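Local coordinates for rieske iron-sulfur protein soxF (PDB 1JM1), which probably carries electrons in the respiratory chain through a Rieske-type [2Fe-2S] cluster, at residues 23-35 with 43-55. Numbering follows the deposited sequence.
Sequences QQIKSSGCAVYFF and PCFLVDLQALTGQ
Strands 32-35 and 43-48 pair as a twisted antiparallel beta hairpin, with Y33–L46 and F35–C44 as its hydrogen-bonded pairs. Y33 N gives to L46 O at 2.9 Å, and L46 N returns to Y33 O at 2.8 Å. D48 N adds a bond to A31 O just before the first strand. The F35 ring folds back over the second strand: chi1 of 64° sets CG between the backbone N and the carbonyl carbon. C44 CB sits over one face of this ring, 3.6 Å from F35 CZ. L46 N lies at its edge in plane, and L46 CD2 touches F35 CE2 at 3.7 Å. On the other side of the sheet, F45 CB lies over a face of the F34 ring, 3.8 Å from F34 CD2. V32 CG1 meets F45 CB at 3.9 Å. Beyond the strands, A51 CB packs against A31 CB and I25 CD1. D48 N-caps helix 49-53: OD1 takes A51 N from above the carboxylate plane and also bonds T86. The C30–C201 disulfide ties the approach to strand 32-36 to the C-terminal part. Strand 43-48 is central in its sheet, between 32-36 and 87-91, while strands 13-17 and 151-155 pack on the F35 and L46 side.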
ATOM      1  N   GLN A  23     -11.615 -12.515   8.207  1.00 17.58           N
ATOM      2  CA  GLN A  23     -11.365 -13.440   9.325  1.00 19.57           C
ATOM      3  C   GLN A  23     -10.227 -12.929  10.147  1.00 18.22           C
ATOM      4  O   GLN A  23     -10.217 -13.076  11.399  1.00 20.66           O
ATOM      5  CB  GLN A  23     -11.211 -14.866   8.867  1.00 24.40           C
ATOM      6  CG  GLN A  23     -10.852 -15.891   9.999  1.00 40.45           C
ATOM      7  CD  GLN A  23     -11.909 -16.005  11.094  1.00 59.96           C
ATOM      8  OE1 GLN A  23     -13.124 -15.922  10.946  1.00 80.60           O
ATOM      9  NE2 GLN A  23     -11.407 -16.116  12.314  1.00 95.21           N
ATOM     10  N   GLN A  24      -9.161 -12.398   9.512  1.00 16.92           N
ATOM     11  CA  GLN A  24      -8.068 -11.904  10.263  1.00 17.22           C
ATOM     12  C   GLN A  24      -8.504 -10.730  11.127  1.00 18.21           C
ATOM     13  O   GLN A  24      -8.155 -10.606  12.341  1.00 20.58           O
ATOM     14  CB  GLN A  24      -6.928 -11.458   9.264  1.00 16.85           C
ATOM     15  CG  GLN A  24      -5.780 -10.830  10.087  1.00 16.73           C
ATOM     16  CD  GLN A  24      -4.664 -10.428   9.138  1.00 16.09           C
ATOM     17  OE1 GLN A  24      -3.933 -11.260   8.582  1.00 17.46           O
ATOM     18  NE2 GLN A  24      -4.516  -9.125   8.967  1.00 18.41           N
ATOM     19  N   ILE A  25      -9.288  -9.788  10.578  1.00 16.89           N
ATOM     20  CA  ILE A  25      -9.745  -8.665  11.350  1.00 18.77           C
ATOM     21  C   ILE A  25     -10.604  -9.121  12.515  1.00 21.02           C
ATOM     22  O   ILE A  25     -10.418  -8.684  13.646  1.00 23.31           O
ATOM     23  CB  ILE A  25     -10.507  -7.677  10.443  1.00 18.80           C
ATOM     24  CG1 ILE A  25      -9.563  -7.035   9.452  1.00 18.32           C
ATOM     25  CG2 ILE A  25     -11.305  -6.632  11.302  1.00 23.59           C
ATOM     26  CD1 ILE A  25     -10.250  -6.251   8.331  1.00 20.33           C
ATOM     27  N   LYS A  26     -11.518 -10.065  12.278  1.00 20.94           N
ATOM     28  CA  LYS A  26     -12.360 -10.546  13.372  1.00 23.63           C
ATOM     29  C   LYS A  26     -11.613 -11.282  14.463  1.00 25.45           C
ATOM     30  O   LYS A  26     -11.905 -11.111  15.644  1.00 33.34           O
ATOM     31  CB  LYS A  26     -13.384 -11.508  12.772  1.00 28.22           C
ATOM     32  CG  LYS A  26     -14.337 -10.706  12.010  1.00 43.93           C
ATOM     33  N   SER A  27     -10.617 -12.054  14.090  1.00 25.05           N
ATOM     34  CA  SER A  27      -9.962 -12.912  15.057  1.00 27.58           C
ATOM     35  C   SER A  27      -8.872 -12.186  15.799  1.00 27.92           C
ATOM     36  O   SER A  27      -8.627 -12.401  16.987  1.00 41.41           O
ATOM     37  CB  SER A  27      -9.537 -14.266  14.373  1.00 32.24           C
ATOM     38  OG  SER A  27      -8.517 -13.979  13.403  1.00 35.03           O
ATOM     39  N   SER A  28      -8.136 -11.325  15.146  1.00 25.36           N
ATOM     40  CA  SER A  28      -6.920 -10.741  15.719  1.00 25.94           C
ATOM     41  C   SER A  28      -6.997  -9.246  15.858  1.00 25.59           C
ATOM     42  O   SER A  28      -6.205  -8.599  16.508  1.00 27.92           O
ATOM     43  CB  SER A  28      -5.712 -11.116  14.822  1.00 28.24           C
ATOM     44  OG  SER A  28      -5.717 -10.341  13.645  1.00 22.44           O
ATOM     45  N   GLY A  29      -7.943  -8.598  15.158  1.00 23.99           N
ATOM     46  CA  GLY A  29      -8.007  -7.165  15.135  1.00 25.20           C
ATOM     47  C   GLY A  29      -7.016  -6.553  14.150  1.00 20.07           C
ATOM     48  O   GLY A  29      -6.991  -5.291  14.093  1.00 25.92           O
ATOM     49  N   CYS A  30      -6.286  -7.300  13.414  1.00 18.07           N
ATOM     50  CA  CYS A  30      -5.220  -6.769  12.557  1.00 16.41           C
ATOM     51  C   CYS A  30      -5.781  -6.432  11.182  1.00 15.98           C
ATOM     52  O   CYS A  30      -6.234  -7.308  10.495  1.00 17.51           O
ATOM     53  CB  CYS A  30      -4.104  -7.790  12.488  1.00 18.12           C
ATOM     54  SG  CYS A  30      -2.721  -7.241  11.502  1.00 17.66           S
ATOM     55  N   ALA A  31      -5.761  -5.103  10.834  1.00 15.48           N
ATOM     56  CA  ALA A  31      -6.347  -4.617   9.577  1.00 15.65           C
ATOM     57  C   ALA A  31      -5.363  -4.456   8.475  1.00 14.11           C
ATOM     58  O   ALA A  31      -5.710  -3.850   7.429  1.00 14.69           O
ATOM     59  CB  ALA A  31      -7.028  -3.271   9.845  1.00 19.01           C
ATOM     60  N   VAL A  32      -4.133  -4.960   8.629  1.00 13.84           N
ATOM     61  CA  VAL A  32      -3.054  -4.848   7.645  1.00 13.02           C
ATOM     62  C   VAL A  32      -2.679  -6.248   7.211  1.00 13.13           C
ATOM     63  O   VAL A  32      -2.578  -7.161   8.035  1.00 15.27           O
ATOM     64  CB  VAL A  32      -1.810  -4.151   8.347  1.00 16.46           C
ATOM     65  CG1 VAL A  32      -0.644  -4.086   7.512  1.00 17.01           C
ATOM     66  CG2 VAL A  32      -2.264  -2.715   8.778  1.00 20.21           C
ATOM     67  N   TYR A  33      -2.431  -6.435   5.888  1.00 12.09           N
ATOM     68  CA  TYR A  33      -2.177  -7.743   5.325  1.00 11.69           C
ATOM     69  C   TYR A  33      -1.052  -7.610   4.326  1.00 11.22           C
ATOM     70  O   TYR A  33      -1.215  -6.982   3.261  1.00 11.91           O
ATOM     71  CB  TYR A  33      -3.433  -8.299   4.687  1.00 12.83           C
ATOM     72  CG  TYR A  33      -3.451  -9.710   4.281  1.00 13.75           C
ATOM     73  CD1 TYR A  33      -3.976 -10.698   5.111  1.00 18.43           C
ATOM     74  CD2 TYR A  33      -2.883 -10.131   3.058  1.00 15.03           C
ATOM     75  CE1 TYR A  33      -3.984 -12.031   4.748  1.00 22.11           C
ATOM     76  CE2 TYR A  33      -2.929 -11.478   2.705  1.00 17.35           C
ATOM     77  CZ  TYR A  33      -3.471 -12.387   3.578  1.00 20.28           C
ATOM     78  OH  TYR A  33      -3.584 -13.743   3.209  1.00 29.20           O
ATOM     79  N   PHE A  34       0.115  -8.181   4.618  1.00 11.88           N
ATOM     80  CA  PHE A  34       1.302  -7.998   3.801  1.00 11.30           C
ATOM     81  C   PHE A  34       1.334  -8.960   2.640  1.00 11.53           C
ATOM     82  O   PHE A  34       0.838 -10.093   2.745  1.00 12.91           O
ATOM     83  CB  PHE A  34       2.583  -8.155   4.631  1.00 12.61           C
ATOM     84  CG  PHE A  34       2.773  -6.997   5.605  1.00 12.47           C
ATOM     85  CD1 PHE A  34       2.285  -7.110   6.894  1.00 15.48           C
ATOM     86  CD2 PHE A  34       3.415  -5.852   5.199  1.00 12.78           C
ATOM     87  CE1 PHE A  34       2.476  -6.039   7.763  1.00 19.50           C
ATOM     88  CE2 PHE A  34       3.600  -4.777   6.075  1.00 14.54           C
ATOM     89  CZ  PHE A  34       3.136  -4.875   7.356  1.00 17.93           C
ATOM     90  N   PHE A  35       1.964  -8.512   1.559  1.00 11.22           N
ATOM     91  CA  PHE A  35       2.171  -9.315   0.359  1.00 11.64           C
ATOM     92  C   PHE A  35       3.349  -8.695  -0.406  1.00 11.28           C
ATOM     93  O   PHE A  35       3.895  -7.667   0.044  1.00 12.79           O
ATOM     94  CB  PHE A  35       0.886  -9.391  -0.506  1.00 12.04           C
ATOM     95  CG  PHE A  35       0.404  -8.103  -1.072  1.00 11.21           C
ATOM     96  CD1 PHE A  35       0.621  -7.758  -2.398  1.00 11.24           C
ATOM     97  CD2 PHE A  35      -0.314  -7.194  -0.298  1.00 11.27           C
ATOM     98  CE1 PHE A  35       0.109  -6.607  -2.949  1.00 10.86           C
ATOM     99  CE2 PHE A  35      -0.822  -6.024  -0.846  1.00 11.12           C
ATOM    100  CZ  PHE A  35      -0.619  -5.723  -2.162  1.00 10.90           C
ATOM    101  N   PRO A  43       7.833  -5.450  -1.008  1.00 10.79           N
ATOM    102  CA  PRO A  43       6.777  -5.610  -0.027  1.00 10.76           C
ATOM    103  C   PRO A  43       5.716  -4.528  -0.128  1.00 10.22           C
ATOM    104  O   PRO A  43       6.037  -3.369  -0.384  1.00 10.03           O
ATOM    105  CB  PRO A  43       7.547  -5.543   1.323  1.00 11.63           C
ATOM    106  CG  PRO A  43       8.650  -4.594   1.008  1.00 12.83           C
ATOM    107  CD  PRO A  43       9.090  -4.944  -0.415  1.00 12.34           C
ATOM    108  N   CYS A  44       4.478  -4.935   0.118  1.00 10.02           N
ATOM    109  CA  CYS A  44       3.287  -4.116   0.082  1.00  9.81           C
ATOM    110  C   CYS A  44       2.385  -4.494   1.214  1.00 10.09           C
ATOM    111  O   CYS A  44       2.556  -5.555   1.832  1.00 10.62           O
ATOM    112  CB  CYS A  44       2.535  -4.351  -1.253  1.00  9.88           C
ATOM    113  SG  CYS A  44       3.465  -3.933  -2.745  1.00 10.54           S
ATOM    114  N   PHE A  45       1.343  -3.703   1.480  1.00 10.35           N
ATOM    115  CA  PHE A  45       0.302  -4.136   2.409  1.00 10.72           C
ATOM    116  C   PHE A  45      -1.048  -3.697   1.924  1.00 10.29           C
ATOM    117  O   PHE A  45      -1.217  -2.583   1.422  1.00 10.60           O
ATOM    118  CB  PHE A  45       0.586  -3.652   3.841  1.00 11.53           C
ATOM    119  CG  PHE A  45       0.591  -2.163   4.031  1.00 10.89           C
ATOM    120  CD1 PHE A  45      -0.525  -1.489   4.445  1.00 11.26           C
ATOM    121  CD2 PHE A  45       1.730  -1.419   3.755  1.00 11.58           C
ATOM    122  CE1 PHE A  45      -0.530  -0.126   4.557  1.00 11.72           C
ATOM    123  CE2 PHE A  45       1.719  -0.035   3.855  1.00 11.88           C
ATOM    124  CZ  PHE A  45       0.604   0.615   4.271  1.00 11.83           C
ATOM    125  N   LEU A  46      -2.033  -4.554   2.165  1.00 11.11           N
ATOM    126  CA  LEU A  46      -3.437  -4.194   2.155  1.00 10.99           C
ATOM    127  C   LEU A  46      -3.784  -3.602   3.482  1.00 10.67           C
ATOM    128  O   LEU A  46      -3.260  -4.014   4.512  1.00 12.12           O
ATOM    129  CB  LEU A  46      -4.402  -5.430   1.980  1.00 14.16           C
ATOM    130  CG  LEU A  46      -4.311  -6.374   0.890  1.00 13.91           C
ATOM    131  CD1 LEU A  46      -5.414  -7.467   0.977  1.00 16.18           C
ATOM    132  CD2 LEU A  46      -4.521  -5.691  -0.463  1.00 14.77           C
ATOM    133  N   VAL A  47      -4.728  -2.662   3.471  1.00 11.05           N
ATOM    134  CA  VAL A  47      -5.276  -2.117   4.719  1.00 12.14           C
ATOM    135  C   VAL A  47      -6.749  -1.871   4.522  1.00 11.98           C
ATOM    136  O   VAL A  47      -7.167  -1.300   3.498  1.00 12.43           O
ATOM    137  CB  VAL A  47      -4.535  -0.863   5.164  1.00 13.01           C
ATOM    138  CG1 VAL A  47      -4.531   0.270   4.132  1.00 13.62           C
ATOM    139  CG2 VAL A  47      -5.062  -0.369   6.532  1.00 15.19           C
ATOM    140  N   ASP A  48      -7.549  -2.308   5.495  1.00 12.52           N
ATOM    141  CA  ASP A  48      -8.966  -1.956   5.546  1.00 12.88           C
ATOM    142  C   ASP A  48      -9.046  -0.680   6.325  1.00 12.96           C
ATOM    143  O   ASP A  48      -8.898  -0.650   7.565  1.00 14.04           O
ATOM    144  CB  ASP A  48      -9.815  -3.054   6.125  1.00 13.68           C
ATOM    145  CG  ASP A  48     -11.294  -2.677   6.105  1.00 16.73           C
ATOM    146  OD1 ASP A  48     -11.661  -1.531   6.252  1.00 15.69           O
ATOM    147  OD2 ASP A  48     -12.126  -3.635   6.084  1.00 26.03           O
ATOM    148  N   LEU A  49      -9.233   0.469   5.611  1.00 13.17           N
ATOM    149  CA  LEU A  49      -9.189   1.751   6.271  1.00 12.92           C
ATOM    150  C   LEU A  49     -10.360   1.967   7.195  1.00 14.51           C
ATOM    151  O   LEU A  49     -10.216   2.785   8.153  1.00 15.28           O
ATOM    152  CB  LEU A  49      -9.032   2.898   5.304  1.00 13.97           C
ATOM    153  CG  LEU A  49      -7.657   3.030   4.615  1.00 13.48           C
ATOM    154  CD1 LEU A  49      -7.632   4.193   3.650  1.00 14.93           C
ATOM    155  CD2 LEU A  49      -6.520   3.240   5.621  1.00 15.06           C
ATOM    156  N   GLN A  50     -11.483   1.315   7.003  1.00 15.26           N
ATOM    157  CA  GLN A  50     -12.603   1.437   7.956  1.00 16.10           C
ATOM    158  C   GLN A  50     -12.314   0.662   9.217  1.00 16.65           C
ATOM    159  O   GLN A  50     -12.567   1.160  10.321  1.00 17.56           O
ATOM    160  CB  GLN A  50     -13.898   0.987   7.244  1.00 17.70           C
ATOM    161  CG  GLN A  50     -15.110   1.039   8.204  1.00 21.56           C
ATOM    162  CD  GLN A  50     -16.407   0.760   7.414  1.00 27.62           C
ATOM    163  OE1 GLN A  50     -17.290   1.531   7.641  1.00 44.36           O
ATOM    164  NE2 GLN A  50     -16.510  -0.301   6.720  1.00 34.88           N
ATOM    165  N   ALA A  51     -11.791  -0.576   9.108  1.00 16.37           N
ATOM    166  CA  ALA A  51     -11.410  -1.275  10.307  1.00 16.97           C
ATOM    167  C   ALA A  51     -10.352  -0.506  11.088  1.00 16.23           C
ATOM    168  O   ALA A  51     -10.389  -0.438  12.321  1.00 17.99           O
ATOM    169  CB  ALA A  51     -10.928  -2.694   9.946  1.00 16.98           C
ATOM    170  N   LEU A  52      -9.436   0.115  10.384  1.00 14.94           N
ATOM    171  CA  LEU A  52      -8.346   0.837  11.026  1.00 14.29           C
ATOM    172  C   LEU A  52      -8.851   2.094  11.776  1.00 15.07           C
ATOM    173  O   LEU A  52      -8.476   2.320  12.912  1.00 15.83           O
ATOM    174  CB  LEU A  52      -7.286   1.195   9.998  1.00 13.87           C
ATOM    175  CG  LEU A  52      -6.042   1.857  10.585  1.00 14.45           C
ATOM    176  CD1 LEU A  52      -5.178   0.824  11.291  1.00 15.99           C
ATOM    177  CD2 LEU A  52      -5.265   2.574   9.461  1.00 14.71           C
ATOM    178  N   THR A  53      -9.607   2.932  11.057  1.00 15.21           N
ATOM    179  CA  THR A  53      -9.944   4.274  11.515  1.00 15.38           C
ATOM    180  C   THR A  53     -11.325   4.379  12.144  1.00 16.12           C
ATOM    181  O   THR A  53     -11.607   5.413  12.798  1.00 18.42           O
ATOM    182  CB  THR A  53      -9.893   5.320  10.371  1.00 14.89           C
ATOM    183  OG1 THR A  53     -10.964   5.088   9.467  1.00 15.09           O
ATOM    184  CG2 THR A  53      -8.572   5.325   9.629  1.00 15.44           C
ATOM    185  N   GLY A  54     -12.190   3.474  11.900  1.00 16.88           N
ATOM    186  CA  GLY A  54     -13.591   3.600  12.276  1.00 18.81           C
ATOM    187  C   GLY A  54     -14.394   4.433  11.304  1.00 19.89           C
ATOM    188  O   GLY A  54     -15.619   4.472  11.472  1.00 24.72           O
ATOM    189  N   GLN A  55     -13.891   4.971  10.284  1.00 17.57           N
ATOM    190  CA  GLN A  55     -14.487   5.820   9.268  1.00 18.88           C
ATOM    191  C   GLN A  55     -14.709   5.059   7.972  1.00 17.98           C
ATOM    192  O   GLN A  55     -13.875   4.251   7.575  1.00 17.33           O
ATOM    193  CB  GLN A  55     -13.646   7.039   8.970  1.00 19.58           C
ATOM    194  CG  GLN A  55     -13.374   7.940  10.130  1.00 21.63           C
ATOM    195  CD  GLN A  55     -12.536   9.149   9.778  1.00 26.12           C
ATOM    196  OE1 GLN A  55     -11.579   9.494  10.484  1.00 32.74           O
ATOM    197  NE2 GLN A  55     -12.808   9.817   8.672  1.00 32.02           N
TER